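Local coordinates for protein arginyl-tRNA synthetase, putative (PDB 5JLD) that probably attaches L-arginine to tRNA(Arg) at the expense of ATP, as a class I aminoacyl-tRNA synthetase, at residues E8-K13 with G43-N48; K24-I29 with S70-S75; V35-L40 with F522-Y527; N52-Y57 with E64-I69. All coordinates share one frame; numbering follows the deposited sequence.

Interaction 1: residues E8-K13 with G43-N48; sequences ECITKK and GHYQCN
Tyr45 reaches from strand 45-47 to the first turn of helix 10-25 and meets Ile10 and Thr11 with the outer part of its ring, one of the side chains that join this helix to the antiparallel four-stranded sheet of the N-terminal region. Where the strand begins, two residues, His44 and Tyr45, stand opposite the single Val95 of the neighbouring strand 93-97, a classic beta bulge. Tyr45 CB points toward the helix, and the phenol crosses both helix side chains at about a right angle. Ile10 brings its CG2 branch, which lies anti to the backbone N (chi1 -66° for CG1), to 3.5 Å from Tyr45 CZ; the approach is oblique to the ring. Thr11 comes to the ring edge instead, near its plane, with OG1 3.2 Å from Tyr45 CE2. All three residues are buried. The Tyr45 hydroxyl is hydrogen-bonded to the carboxylate of Asp524 in helix 522-532, and Thr11 OG1 probably is too. Ile10 packs further on Leu97 and Tyr101. Cys9 is the N-cap residue of the helix, and its carbonyl oxygen accepts from Lys13 N at 3.1 Å. Around this turn the extended Lys13 side chain reaches Glu8 in a salt bridge, its NZ 3.0 Å from Glu8 OE1 on the syn side and 26° out of the carboxylate plane.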
loop_
_atom_site.group_PDB
_atom_site.type_symbol
_atom_site.label_atom_id
_atom_site.label_comp_id
_atom_site.label_asym_id
_atom_site.label_seq_id
_atom_site.Cartn_x
_atom_site.Cartn_y
_atom_site.Cartn_z
ATOM N N GLU A 8 19.609 -3.109 -7.292
ATOM C CA GLU A 8 19.447 -2.324 -8.502
ATOM C C GLU A 8 18.005 -2.417 -8.968
ATOM O O GLU A 8 17.367 -3.480 -8.839
ATOM C CB GLU A 8 20.403 -2.852 -9.584
ATOM C CG GLU A 8 20.884 -1.829 -10.576
ATOM C CD GLU A 8 21.969 -2.372 -11.510
ATOM O OE1 GLU A 8 22.243 -3.602 -11.514
ATOM O OE2 GLU A 8 22.556 -1.547 -12.239
ATOM N N CYS A 9 17.479 -1.333 -9.527
ATOM C CA CYS A 9 16.160 -1.410 -10.132
ATOM C C CYS A 9 16.308 -1.804 -11.605
ATOM O O CYS A 9 16.650 -0.977 -12.445
ATOM C CB CYS A 9 15.386 -0.090 -10.014
ATOM S SG CYS A 9 13.746 -0.144 -10.836
ATOM N N ILE A 10 16.028 -3.065 -11.910
ATOM C CA ILE A 10 16.337 -3.607 -13.237
ATOM C C ILE A 10 15.494 -2.988 -14.367
ATOM O O ILE A 10 16.027 -2.679 -15.436
ATOM C CB ILE A 10 16.178 -5.141 -13.244
ATOM C CG1 ILE A 10 17.243 -5.774 -12.337
ATOM C CG2 ILE A 10 16.270 -5.689 -14.663
ATOM C CD1 ILE A 10 17.138 -7.285 -12.232
ATOM N N THR A 11 14.194 -2.801 -14.145
ATOM C CA THR A 11 13.360 -2.159 -15.168
ATOM C C THR A 11 13.945 -0.806 -15.612
ATOM O O THR A 11 13.908 -0.484 -16.799
ATOM C CB THR A 11 11.899 -1.959 -14.677
ATOM O OG1 THR A 11 11.258 -3.231 -14.550
ATOM C CG2 THR A 11 11.112 -1.121 -15.657
ATOM N N LYS A 12 14.493 -0.034 -14.664
ATOM C CA LYS A 12 15.027 1.304 -14.961
ATOM C C LYS A 12 16.369 1.203 -15.648
ATOM O O LYS A 12 16.691 2.001 -16.532
ATOM C CB LYS A 12 15.182 2.152 -13.685
ATOM C CG LYS A 12 13.953 2.937 -13.266
ATOM C CD LYS A 12 14.290 3.901 -12.098
ATOM C CE LYS A 12 14.912 5.201 -12.594
ATOM N NZ LYS A 12 13.861 6.136 -13.075
ATOM N N LYS A 13 17.152 0.218 -15.220
ATOM C CA LYS A 13 18.437 -0.085 -15.843
ATOM C C LYS A 13 18.274 -0.396 -17.345
ATOM O O LYS A 13 18.927 0.207 -18.230
ATOM C CB LYS A 13 19.087 -1.264 -15.118
ATOM C CG LYS A 13 20.481 -1.598 -15.612
ATOM C CD LYS A 13 21.103 -2.754 -14.841
ATOM C CE LYS A 13 22.598 -2.825 -15.138
ATOM N NZ LYS A 13 23.319 -3.821 -14.301
ATOM N N GLY A 43 11.319 -14.612 -22.975
ATOM C CA GLY A 43 12.303 -13.671 -22.478
ATOM C C GLY A 43 12.058 -13.238 -21.048
ATOM O O GLY A 43 11.196 -13.791 -20.365
ATOM N N HIS A 44 12.826 -12.244 -20.607
ATOM C CA HIS A 44 12.673 -11.678 -19.274
ATOM C C HIS A 44 12.042 -10.287 -19.360
ATOM O O HIS A 44 10.996 -10.021 -18.751
ATOM C CB HIS A 44 14.025 -11.625 -18.556
ATOM C CG HIS A 44 14.638 -12.971 -18.325
ATOM N ND1 HIS A 44 15.946 -13.141 -17.921
ATOM C CD2 HIS A 44 14.114 -14.222 -18.429
ATOM C CE1 HIS A 44 16.200 -14.427 -17.783
ATOM N NE2 HIS A 44 15.103 -15.104 -18.080
ATOM N N TYR A 45 12.680 -9.404 -20.116
ATOM C CA TYR A 45 12.130 -8.067 -20.318
ATOM C C TYR A 45 11.929 -7.832 -21.808
ATOM O O TYR A 45 12.404 -8.602 -22.643
ATOM C CB TYR A 45 13.048 -6.987 -19.720
ATOM C CG TYR A 45 13.022 -6.912 -18.207
ATOM C CD1 TYR A 45 13.746 -7.812 -17.450
ATOM C CD2 TYR A 45 12.279 -5.931 -17.541
ATOM C CE1 TYR A 45 13.733 -7.770 -16.073
ATOM C CE2 TYR A 45 12.267 -5.863 -16.144
ATOM C CZ TYR A 45 13.003 -6.797 -15.423
ATOM O OH TYR A 45 13.027 -6.782 -14.058
ATOM N N GLN A 46 11.252 -6.741 -22.129
ATOM C CA GLN A 46 10.823 -6.455 -23.477
ATOM C C GLN A 46 10.624 -4.957 -23.695
ATOM O O GLN A 46 10.197 -4.247 -22.785
ATOM C CB GLN A 46 9.531 -7.198 -23.748
ATOM C CG GLN A 46 8.730 -6.708 -24.923
ATOM C CD GLN A 46 7.593 -7.650 -25.201
ATOM O OE1 GLN A 46 7.650 -8.821 -24.813
ATOM N NE2 GLN A 46 6.533 -7.146 -25.837
ATOM N N CYS A 47 10.941 -4.481 -24.893
ATOM C CA CYS A 47 10.764 -3.082 -25.244
ATOM C C CYS A 47 10.079 -2.988 -26.594
ATOM O O CYS A 47 10.481 -3.651 -27.553
ATOM C CB CYS A 47 12.101 -2.345 -25.264
ATOM S SG CYS A 47 11.996 -0.688 -25.998
ATOM N N ASN A 48 9.041 -2.162 -26.665
ATOM C CA ASN A 48 8.155 -2.140 -27.816
ATOM C C ASN A 48 8.296 -0.905 -28.699
ATOM O O ASN A 48 7.557 -0.758 -29.686
ATOM C CB ASN A 48 6.699 -2.274 -27.345
ATOM C CG ASN A 48 6.297 -3.724 -27.127
ATOM O OD1 ASN A 48 6.900 -4.434 -26.331
ATOM N ND2 ASN A 48 5.287 -4.171 -27.855
#

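Interaction 2: residues K24-I29 with S70-S75; sequences KCFPSI and SEFIIS
Cys25 lays its thiol over one face of the Phe72 ring, with SG 3.8 Å from the ring centroid and 24° off the normal, a sulfur-aromatic contact. Its CB touches the same ring nearer the rim, 3.5 Å from Phe72 CE2. The phenylalanine can offer this face because CG stands anti to the backbone N (chi1 -170°), which carries the ring out from helix 66-75 toward the end of helix 10-25. Phe26 meets the ring at another place: its CZ lies at the Phe72 edge, in plane, 4.0 Å from Phe72 CD2. The two phenylalanines make an offset edge-to-face pair, Phe72 giving the edge and Phe26 the face, with centroids 5.8 Å apart and planes at 73°. Here, within the N-terminal domain, the C-terminal end of helix 10-25 packs against helix 66-75, just where the chain leaves helical geometry at Phe26. Ile73 also approaches the sulfur, its CG1 4.2 Å from Cys25 SG, and Ile73 O accepts from Ser21 OG one turn earlier in helix 10-25. Phe26 also rests on Ile53 of helix 49-57 and on Leu61. Within helix 66-75, Ser75 OG donates to Phe72 O at 2.6 Å, lying in the carbonyl plane on a lone pair.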
loop_
_atom_site.group_PDB
_atom_site.type_symbol
_atom_site.label_atom_id
_atom_site.label_comp_id
_atom_site.label_asym_id
_atom_site.label_seq_id
_atom_site.Cartn_x
_atom_site.Cartn_y
_atom_site.Cartn_z
ATOM N N LYS A 24 20.759 7.077 -29.922
ATOM C CA LYS A 24 21.880 6.905 -30.843
ATOM C C LYS A 24 21.385 6.612 -32.273
ATOM O O LYS A 24 21.922 7.135 -33.261
ATOM C CB LYS A 24 22.783 5.781 -30.337
ATOM C CG LYS A 24 24.140 5.666 -31.024
ATOM C CD LYS A 24 24.979 4.558 -30.386
ATOM C CE LYS A 24 26.135 4.129 -31.287
ATOM N NZ LYS A 24 26.726 2.821 -30.856
ATOM N N CYS A 25 20.352 5.774 -32.371
ATOM C CA CYS A 25 19.752 5.420 -33.655
ATOM C C CYS A 25 19.105 6.616 -34.331
ATOM O O CYS A 25 19.258 6.823 -35.530
ATOM C CB CYS A 25 18.692 4.332 -33.479
ATOM S SG CYS A 25 19.339 2.716 -33.130
ATOM N N PHE A 26 18.357 7.383 -33.548
ATOM C CA PHE A 26 17.615 8.504 -34.088
ATOM C C PHE A 26 17.855 9.763 -33.244
ATOM O O PHE A 26 17.009 10.139 -32.440
ATOM C CB PHE A 26 16.130 8.141 -34.155
ATOM C CG PHE A 26 15.865 6.795 -34.800
ATOM C CD1 PHE A 26 15.992 6.633 -36.177
ATOM C CD2 PHE A 26 15.492 5.698 -34.032
ATOM C CE1 PHE A 26 15.751 5.399 -36.785
ATOM C CE2 PHE A 26 15.250 4.460 -34.627
ATOM C CZ PHE A 26 15.382 4.311 -36.007
ATOM N N PRO A 27 19.020 10.409 -33.433
ATOM C CA PRO A 27 19.505 11.510 -32.576
ATOM C C PRO A 27 18.486 12.608 -32.298
ATOM O O PRO A 27 18.392 13.071 -31.156
ATOM C CB PRO A 27 20.690 12.066 -33.366
ATOM C CG PRO A 27 21.204 10.888 -34.145
ATOM C CD PRO A 27 19.996 10.052 -34.486
ATOM N N SER A 28 17.721 13.005 -33.310
ATOM C CA SER A 28 16.756 14.085 -33.148
ATOM C C SER A 28 15.339 13.530 -33.031
ATOM O O SER A 28 14.439 13.930 -33.770
ATOM C CB SER A 28 16.867 15.066 -34.319
ATOM O OG SER A 28 15.866 16.065 -34.272
ATOM N N ILE A 29 15.145 12.603 -32.095
ATOM C CA ILE A 29 13.835 12.001 -31.875
ATOM C C ILE A 29 13.408 12.204 -30.431
ATOM O O ILE A 29 14.242 12.236 -29.525
ATOM C CB ILE A 29 13.831 10.479 -32.222
ATOM C CG1 ILE A 29 12.448 10.014 -32.677
ATOM C CG2 ILE A 29 14.329 9.623 -31.051
ATOM C CD1 ILE A 29 12.406 8.537 -33.046
ATOM N N SER A 70 13.739 -2.474 -35.171
ATOM C CA SER A 70 14.137 -3.115 -33.922
ATOM C C SER A 70 15.549 -3.695 -34.044
ATOM O O SER A 70 16.310 -3.677 -33.082
ATOM C CB SER A 70 13.136 -4.195 -33.512
ATOM O OG SER A 70 13.281 -5.357 -34.275
ATOM N N GLU A 71 15.903 -4.163 -35.240
ATOM C CA GLU A 71 17.241 -4.693 -35.492
ATOM C C GLU A 71 18.325 -3.600 -35.432
ATOM O O GLU A 71 19.422 -3.820 -34.922
ATOM C CB GLU A 71 17.269 -5.397 -36.854
ATOM C CG GLU A 71 17.910 -6.752 -36.809
ATOM C CD GLU A 71 17.133 -7.741 -35.968
ATOM O OE1 GLU A 71 15.949 -7.967 -36.271
ATOM O OE2 GLU A 71 17.713 -8.315 -35.023
ATOM N N PHE A 72 18.022 -2.422 -35.964
ATOM C CA PHE A 72 18.928 -1.283 -35.799
ATOM C C PHE A 72 19.140 -0.966 -34.286
ATOM O O PHE A 72 20.297 -0.865 -33.788
ATOM C CB PHE A 72 18.361 -0.083 -36.571
ATOM C CG PHE A 72 19.302 1.081 -36.696
ATOM C CD1 PHE A 72 20.652 0.884 -36.943
ATOM C CD2 PHE A 72 18.819 2.381 -36.598
ATOM C CE1 PHE A 72 21.510 1.968 -37.073
ATOM C CE2 PHE A 72 19.667 3.467 -36.720
ATOM C CZ PHE A 72 21.016 3.264 -36.954
ATOM N N ILE A 73 18.030 -0.881 -33.552
ATOM C CA ILE A 73 18.110 -0.655 -32.100
ATOM C C ILE A 73 18.987 -1.710 -31.393
ATOM O O ILE A 73 19.849 -1.383 -30.588
ATOM C CB ILE A 73 16.716 -0.659 -31.453
ATOM C CG1 ILE A 73 15.905 0.554 -31.933
ATOM C CG2 ILE A 73 16.839 -0.695 -29.920
ATOM C CD1 ILE A 73 14.517 0.622 -31.361
ATOM N N ILE A 74 18.753 -2.975 -31.705
ATOM C CA ILE A 74 19.549 -4.068 -31.158
ATOM C C ILE A 74 21.038 -3.919 -31.511
ATOM O O ILE A 74 21.903 -4.096 -30.648
ATOM C CB ILE A 74 19.016 -5.428 -31.664
ATOM C CG1 ILE A 74 17.660 -5.731 -30.999
ATOM C CG2 ILE A 74 20.036 -6.554 -31.426
ATOM C CD1 ILE A 74 17.056 -7.070 -31.375
ATOM N N SER A 75 21.322 -3.571 -32.767
ATOM C CA SER A 75 22.697 -3.388 -33.227
ATOM C C SER A 75 23.377 -2.267 -32.444
ATOM O O SER A 75 24.606 -2.253 -32.321
ATOM C CB SER A 75 22.754 -3.069 -34.726
ATOM O OG SER A 75 22.445 -1.696 -34.966
#

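Interaction 3: residues V35-L40 with F522-Y527; sequences VTYANL and FPDIFY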
loop_
_atom_site.group_PDB
_atom_site.type_symbol
_atom_site.label_atom_id
_atom_site.label_comp_id
_atom_site.label_asym_id
_atom_site.label_seq_id
_atom_site.Cartn_x
_atom_site.Cartn_y
_atom_site.Cartn_z
ATOM N N VAL A 35 9.636 -0.116 -21.051
ATOM C CA VAL A 35 10.084 -1.465 -20.807
ATOM C C VAL A 35 9.041 -2.219 -19.991
ATOM O O VAL A 35 8.535 -1.719 -18.983
ATOM C CB VAL A 35 11.459 -1.449 -20.095
ATOM C CG1 VAL A 35 11.785 -2.807 -19.459
ATOM C CG2 VAL A 35 12.521 -1.033 -21.090
ATOM N N THR A 36 8.698 -3.408 -20.467
ATOM C CA THR A 36 7.790 -4.304 -19.764
ATOM C C THR A 36 8.434 -5.665 -19.569
ATOM O O THR A 36 9.595 -5.877 -19.918
ATOM C CB THR A 36 6.462 -4.520 -20.528
ATOM O OG1 THR A 36 6.726 -5.240 -21.737
ATOM C CG2 THR A 36 5.777 -3.203 -20.847
ATOM N N TYR A 37 7.664 -6.583 -19.005
ATOM C CA TYR A 37 8.098 -7.954 -18.844
ATOM C C TYR A 37 7.743 -8.668 -20.108
ATOM O O TYR A 37 6.750 -8.346 -20.751
ATOM C CB TYR A 37 7.433 -8.639 -17.645
ATOM C CG TYR A 37 7.808 -8.024 -16.323
ATOM C CD1 TYR A 37 9.136 -7.917 -15.952
ATOM C CD2 TYR A 37 6.831 -7.562 -15.435
ATOM C CE1 TYR A 37 9.500 -7.353 -14.746
ATOM C CE2 TYR A 37 7.182 -7.009 -14.216
ATOM C CZ TYR A 37 8.520 -6.907 -13.882
ATOM O OH TYR A 37 8.899 -6.363 -12.688
ATOM N N ALA A 38 8.582 -9.617 -20.482
ATOM C CA ALA A 38 8.283 -10.466 -21.618
ATOM C C ALA A 38 7.549 -11.683 -21.093
ATOM O O ALA A 38 7.544 -11.940 -19.882
ATOM C CB ALA A 38 9.557 -10.871 -22.343
ATOM N N ASN A 39 6.906 -12.401 -22.001
ATOM C CA ASN A 39 6.470 -13.766 -21.754
ATOM C C ASN A 39 7.681 -14.580 -21.322
ATOM O O ASN A 39 8.670 -14.656 -22.053
ATOM C CB ASN A 39 5.835 -14.354 -23.020
ATOM C CG ASN A 39 5.322 -15.772 -22.828
ATOM O OD1 ASN A 39 5.899 -16.571 -22.092
ATOM N ND2 ASN A 39 4.243 -16.102 -23.530
ATOM N N LEU A 40 7.599 -15.201 -20.150
ATOM C CA LEU A 40 8.752 -15.878 -19.557
ATOM C C LEU A 40 9.262 -17.054 -20.396
ATOM O O LEU A 40 10.428 -17.445 -20.295
ATOM C CB LEU A 40 8.405 -16.348 -18.145
ATOM C CG LEU A 40 9.572 -16.762 -17.250
ATOM C CD1 LEU A 40 10.518 -15.591 -17.004
ATOM C CD2 LEU A 40 9.045 -17.307 -15.935
ATOM N N PHE A 522 12.158 -7.525 -7.430
ATOM C CA PHE A 522 11.559 -6.891 -6.252
ATOM C C PHE A 522 11.532 -5.342 -6.348
ATOM O O PHE A 522 10.481 -4.752 -6.173
ATOM C CB PHE A 522 12.298 -7.373 -4.985
ATOM C CG PHE A 522 11.568 -7.099 -3.691
ATOM C CD1 PHE A 522 10.225 -7.393 -3.559
ATOM C CD2 PHE A 522 12.242 -6.568 -2.595
ATOM C CE1 PHE A 522 9.552 -7.157 -2.360
ATOM C CE2 PHE A 522 11.585 -6.335 -1.392
ATOM C CZ PHE A 522 10.230 -6.626 -1.273
ATOM N N PRO A 523 12.659 -4.696 -6.709
ATOM C CA PRO A 523 12.606 -3.227 -6.806
ATOM C C PRO A 523 11.597 -2.675 -7.822
ATOM O O PRO A 523 11.101 -1.553 -7.617
ATOM C CB PRO A 523 14.035 -2.856 -7.219
ATOM C CG PRO A 523 14.872 -3.979 -6.669
ATOM C CD PRO A 523 14.033 -5.198 -6.918
ATOM N N ASP A 524 11.299 -3.439 -8.880
ATOM C CA ASP A 524 10.328 -3.010 -9.884
ATOM C C ASP A 524 8.956 -2.777 -9.233
ATOM O O ASP A 524 8.212 -1.860 -9.609
ATOM C CB ASP A 524 10.183 -4.048 -11.015
ATOM C CG ASP A 524 11.505 -4.338 -11.755
ATOM O OD1 ASP A 524 12.538 -3.673 -11.541
ATOM O OD2 ASP A 524 11.499 -5.249 -12.580
ATOM N N ILE A 525 8.630 -3.630 -8.264
ATOM C CA ILE A 525 7.349 -3.544 -7.560
ATOM C C ILE A 525 7.210 -2.176 -6.873
ATOM O O ILE A 525 6.165 -1.524 -6.953
ATOM C CB ILE A 525 7.197 -4.663 -6.512
ATOM C CG1 ILE A 525 7.346 -6.049 -7.162
ATOM C CG2 ILE A 525 5.860 -4.538 -5.786
ATOM C CD1 ILE A 525 6.262 -6.332 -8.197
ATOM N N PHE A 526 8.284 -1.738 -6.227
ATOM C CA PHE A 526 8.266 -0.472 -5.506
ATOM C C PHE A 526 8.263 0.686 -6.485
ATOM O O PHE A 526 7.515 1.664 -6.310
ATOM C CB PHE A 526 9.445 -0.398 -4.549
ATOM C CG PHE A 526 9.358 -1.408 -3.454
ATOM C CD1 PHE A 526 8.659 -1.129 -2.288
ATOM C CD2 PHE A 526 9.923 -2.666 -3.611
ATOM C CE1 PHE A 526 8.549 -2.077 -1.282
ATOM C CE2 PHE A 526 9.816 -3.624 -2.607
ATOM C CZ PHE A 526 9.129 -3.332 -1.445
ATOM N N TYR A 527 9.068 0.545 -7.539
ATOM C CA TYR A 527 9.066 1.519 -8.623
ATOM C C TYR A 527 7.643 1.796 -9.126
ATOM O O TYR A 527 7.242 2.960 -9.297
ATOM C CB TYR A 527 9.960 1.029 -9.768
ATOM C CG TYR A 527 9.837 1.804 -11.051
ATOM C CD1 TYR A 527 10.375 3.084 -11.171
ATOM C CD2 TYR A 527 9.189 1.252 -12.156
ATOM C CE1 TYR A 527 10.272 3.802 -12.366
ATOM C CE2 TYR A 527 9.096 1.954 -13.361
ATOM C CZ TYR A 527 9.635 3.225 -13.456
ATOM O OH TYR A 527 9.525 3.923 -14.632
#
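The Tyr37 ring has Asp524 at its edge, with OD2 near the ring plane, while Lys521 makes a cation-pi contact with it and the Tyr45 ring meets it with planes at about 55°. The phenol and the carboxylate are themselves turned only 29° apart. Tyr37 OH donates to Asp524 OD2 at 2.8 Å, using the anti lone pair of that oxygen, the one directed away from OD1. Tyr37 stands with CG anti to its carbonyl carbon (chi1 -65°), and although its CB is directed off to one side of the helix, the long ring swings the hydroxyl over to it. Asp524 thereby ties an edge strand of the N-terminal sheet, 35-37, to helix 522-532 of the DALR anticodon-binding domain, a bridge between residues almost 500 positions apart. The buried carboxylate is gripped from several directions: OD2 is shared with Tyr45 OH and probably Thr11 OG1, and OD1 accepts from Thr11 N at the start of helix 10-25. These donors and that helix N-terminus would be expected to favour the charged form. Phe526 CE2 lies 3.3 Å above one face of Phe522, toward its rim, whereas Phe522 CZ is at the edge of the Phe526 ring; Phe522 packs on helix 564-584 through Leu577, Leu580 and Cys581, while Phe526 reaches Leu584 and also Phe167, Ile119 and Ile124.

Interaction 4: residues N52-Y57 with E64-I69; sequences NIYKKY and ENAQKI
Tyr54 lays one face of its ring on the backbone that opens helix 66-75: Ala66 N is 3.6 Å above the ring plane, over its centre, and Asn65 C lies nearer the rim, 3.4 Å from Tyr54 CE1. Ile69 comes from a different direction, with CD1 at the ring edge and 3.7 Å from Tyr54 CB. Ala66 is small enough to let the two backbones close in, its CB resting 3.8 Å from Tyr54 CB. One residue back, Ile53 adds its CG2 branch, 4.1 Å from Ile69 CD1, so the isoleucine tip touches both neighbours on helix 49-57. Tyr54 holds CG anti to the backbone N (chi1 179°), which sends the ring alongside the incoming chain. The arrangement is one of two consecutive helices of the N-terminal domain, 49-57 and 66-75, packed across a short connection. Asn65 fixes the peptide beneath the ring as the N-cap of the second helix: its OD1 accepts from Lys68 N at 3.0 Å, with an N-H...O angle of 146° and the donor tilted 29° from the carbonyl plane. Farther out, Lys68 NZ returns to Glu64 OE2 in a salt bridge of 3.2 Å across this first turn.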
loop_
_atom_site.group_PDB
_atom_site.type_symbol
_atom_site.label_atom_id
_atom_site.label_comp_id
_atom_site.label_asym_id
_atom_site.label_seq_id
_atom_site.Cartn_x
_atom_site.Cartn_y
_atom_site.Cartn_z
ATOM N N ASN A 52 6.207 1.802 -32.337
ATOM C CA ASN A 52 5.768 3.195 -32.391
ATOM C C ASN A 52 6.648 4.076 -33.287
ATOM O O ASN A 52 6.144 4.956 -33.996
ATOM C CB ASN A 52 5.692 3.761 -30.979
ATOM C CG ASN A 52 4.442 3.292 -30.248
ATOM O OD1 ASN A 52 3.644 2.517 -30.796
ATOM N ND2 ASN A 52 4.265 3.744 -29.010
ATOM N N ILE A 53 7.954 3.823 -33.290
ATOM C CA ILE A 53 8.842 4.582 -34.161
ATOM C C ILE A 53 8.515 4.279 -35.615
ATOM O O ILE A 53 8.547 5.172 -36.458
ATOM C CB ILE A 53 10.322 4.280 -33.868
ATOM C CG1 ILE A 53 10.682 4.765 -32.461
ATOM C CG2 ILE A 53 11.218 4.976 -34.880
ATOM C CD1 ILE A 53 12.071 4.389 -32.004
ATOM N N TYR A 54 8.188 3.020 -35.908
ATOM C CA TYR A 54 7.838 2.625 -37.274
ATOM C C TYR A 54 6.515 3.245 -37.681
ATOM O O TYR A 54 6.356 3.683 -38.809
ATOM C CB TYR A 54 7.761 1.099 -37.421
ATOM C CG TYR A 54 7.388 0.635 -38.819
ATOM C CD1 TYR A 54 8.248 0.825 -39.888
ATOM C CD2 TYR A 54 6.176 0.003 -39.065
ATOM C CE1 TYR A 54 7.914 0.404 -41.164
ATOM C CE2 TYR A 54 5.833 -0.425 -40.339
ATOM C CZ TYR A 54 6.702 -0.217 -41.382
ATOM O OH TYR A 54 6.370 -0.643 -42.649
ATOM N N LYS A 55 5.561 3.296 -36.759
ATOM C CA LYS A 55 4.275 3.887 -37.099
ATOM C C LYS A 55 4.416 5.392 -37.355
ATOM O O LYS A 55 3.896 5.896 -38.346
ATOM C CB LYS A 55 3.244 3.595 -36.002
ATOM C CG LYS A 55 2.871 2.110 -35.950
ATOM C CD LYS A 55 1.664 1.810 -35.068
ATOM C CE LYS A 55 1.926 2.098 -33.595
ATOM N NZ LYS A 55 0.780 1.689 -32.720
ATOM N N LYS A 56 5.149 6.096 -36.497
ATOM C CA LYS A 56 5.336 7.544 -36.670
ATOM C C LYS A 56 6.192 7.927 -37.885
ATOM O O LYS A 56 5.775 8.729 -38.724
ATOM C CB LYS A 56 5.970 8.154 -35.424
ATOM C CG LYS A 56 5.056 8.235 -34.217
ATOM C CD LYS A 56 5.673 9.102 -33.122
ATOM C CE LYS A 56 5.819 10.549 -33.574
ATOM N NZ LYS A 56 6.234 11.437 -32.446
ATOM N N TYR A 57 7.392 7.361 -37.966
ATOM C CA TYR A 57 8.387 7.828 -38.924
ATOM C C TYR A 57 8.791 6.773 -39.944
ATOM O O TYR A 57 9.757 6.965 -40.678
ATOM C CB TYR A 57 9.642 8.301 -38.190
ATOM C CG TYR A 57 9.396 9.263 -37.044
ATOM C CD1 TYR A 57 8.860 10.528 -37.269
ATOM C CD2 TYR A 57 9.722 8.914 -35.740
ATOM C CE1 TYR A 57 8.643 11.411 -36.226
ATOM C CE2 TYR A 57 9.510 9.795 -34.683
ATOM C CZ TYR A 57 8.974 11.042 -34.933
ATOM O OH TYR A 57 8.761 11.918 -33.885
ATOM N N GLU A 64 11.394 -0.970 -44.364
ATOM C CA GLU A 64 10.396 -1.867 -44.956
ATOM C C GLU A 64 9.344 -2.345 -43.949
ATOM O O GLU A 64 8.218 -2.685 -44.326
ATOM C CB GLU A 64 11.079 -3.081 -45.592
ATOM C CG GLU A 64 11.851 -2.793 -46.864
ATOM C CD GLU A 64 12.595 -4.023 -47.361
ATOM O OE1 GLU A 64 12.981 -4.057 -48.549
ATOM O OE2 GLU A 64 12.795 -4.957 -46.556
ATOM N N ASN A 65 9.727 -2.373 -42.674
ATOM C CA ASN A 65 8.879 -2.902 -41.609
ATOM C C ASN A 65 9.434 -2.531 -40.232
ATOM O O ASN A 65 10.535 -1.987 -40.125
ATOM C CB ASN A 65 8.762 -4.417 -41.731
ATOM C CG ASN A 65 10.110 -5.102 -41.729
ATOM O OD1 ASN A 65 10.759 -5.206 -40.683
ATOM N ND2 ASN A 65 10.546 -5.567 -42.893
ATOM N N ALA A 66 8.680 -2.830 -39.178
ATOM C CA ALA A 66 9.097 -2.479 -37.826
ATOM C C ALA A 66 10.310 -3.315 -37.362
ATOM O O ALA A 66 11.181 -2.823 -36.616
ATOM C CB ALA A 66 7.908 -2.635 -36.846
ATOM N N GLN A 67 10.379 -4.563 -37.820
ATOM C CA GLN A 67 11.450 -5.460 -37.387
ATOM C C GLN A 67 12.828 -4.911 -37.754
ATOM O O GLN A 67 13.775 -5.063 -36.994
ATOM C CB GLN A 67 11.273 -6.878 -37.964
ATOM C CG GLN A 67 12.267 -7.872 -37.337
ATOM C CD GLN A 67 11.906 -9.331 -37.534
ATOM O OE1 GLN A 67 11.214 -9.698 -38.482
ATOM N NE2 GLN A 67 12.354 -10.172 -36.604
ATOM N N LYS A 68 12.948 -4.264 -38.905
ATOM C CA LYS A 68 14.236 -3.678 -39.257
ATOM C C LYS A 68 14.659 -2.567 -38.299
ATOM O O LYS A 68 15.831 -2.461 -37.926
ATOM C CB LYS A 68 14.219 -3.167 -40.687
ATOM C CG LYS A 68 13.776 -4.220 -41.684
ATOM C CD LYS A 68 14.536 -4.041 -42.963
ATOM C CE LYS A 68 14.228 -2.694 -43.583
ATOM N NZ LYS A 68 14.483 -2.720 -45.038
ATOM N N ILE A 69 13.696 -1.768 -37.868
ATOM C CA ILE A 69 13.971 -0.747 -36.869
ATOM C C ILE A 69 14.434 -1.417 -35.580
ATOM O O ILE A 69 15.445 -1.017 -34.981
ATOM C CB ILE A 69 12.734 0.137 -36.631
ATOM C CG1 ILE A 69 12.405 0.905 -37.922
ATOM C CG2 ILE A 69 12.927 1.080 -35.422
ATOM C CD1 ILE A 69 11.366 2.024 -37.735
#

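Overall arrangement
Interactions 1 and 3 lie side by side, centres 6 Å apart, and meet at Asp524 and where the rings of Tyr45 and Tyr37 touch; their strands, 45-47 and 35-37, are neighbours in the antiparallel sheet. Helix 10-25 runs from interaction 1 to interaction 2, about 18 Å away between centres. Interaction 2 shares helix 66-75 with interaction 4, centres 11 Å apart, and Phe26 and Ile29 pack on Ile53, Tyr57 and Ile69. Along the chain interactions 1 and 2 alternate their segments, while interaction 4 falls between the two segments of interaction 2. Interactions 1, 2 and 4 pack helices and sheet within the N-terminal domain; interaction 3, with Tyr45 and Thr11, joins it to the anticodon-binding domain.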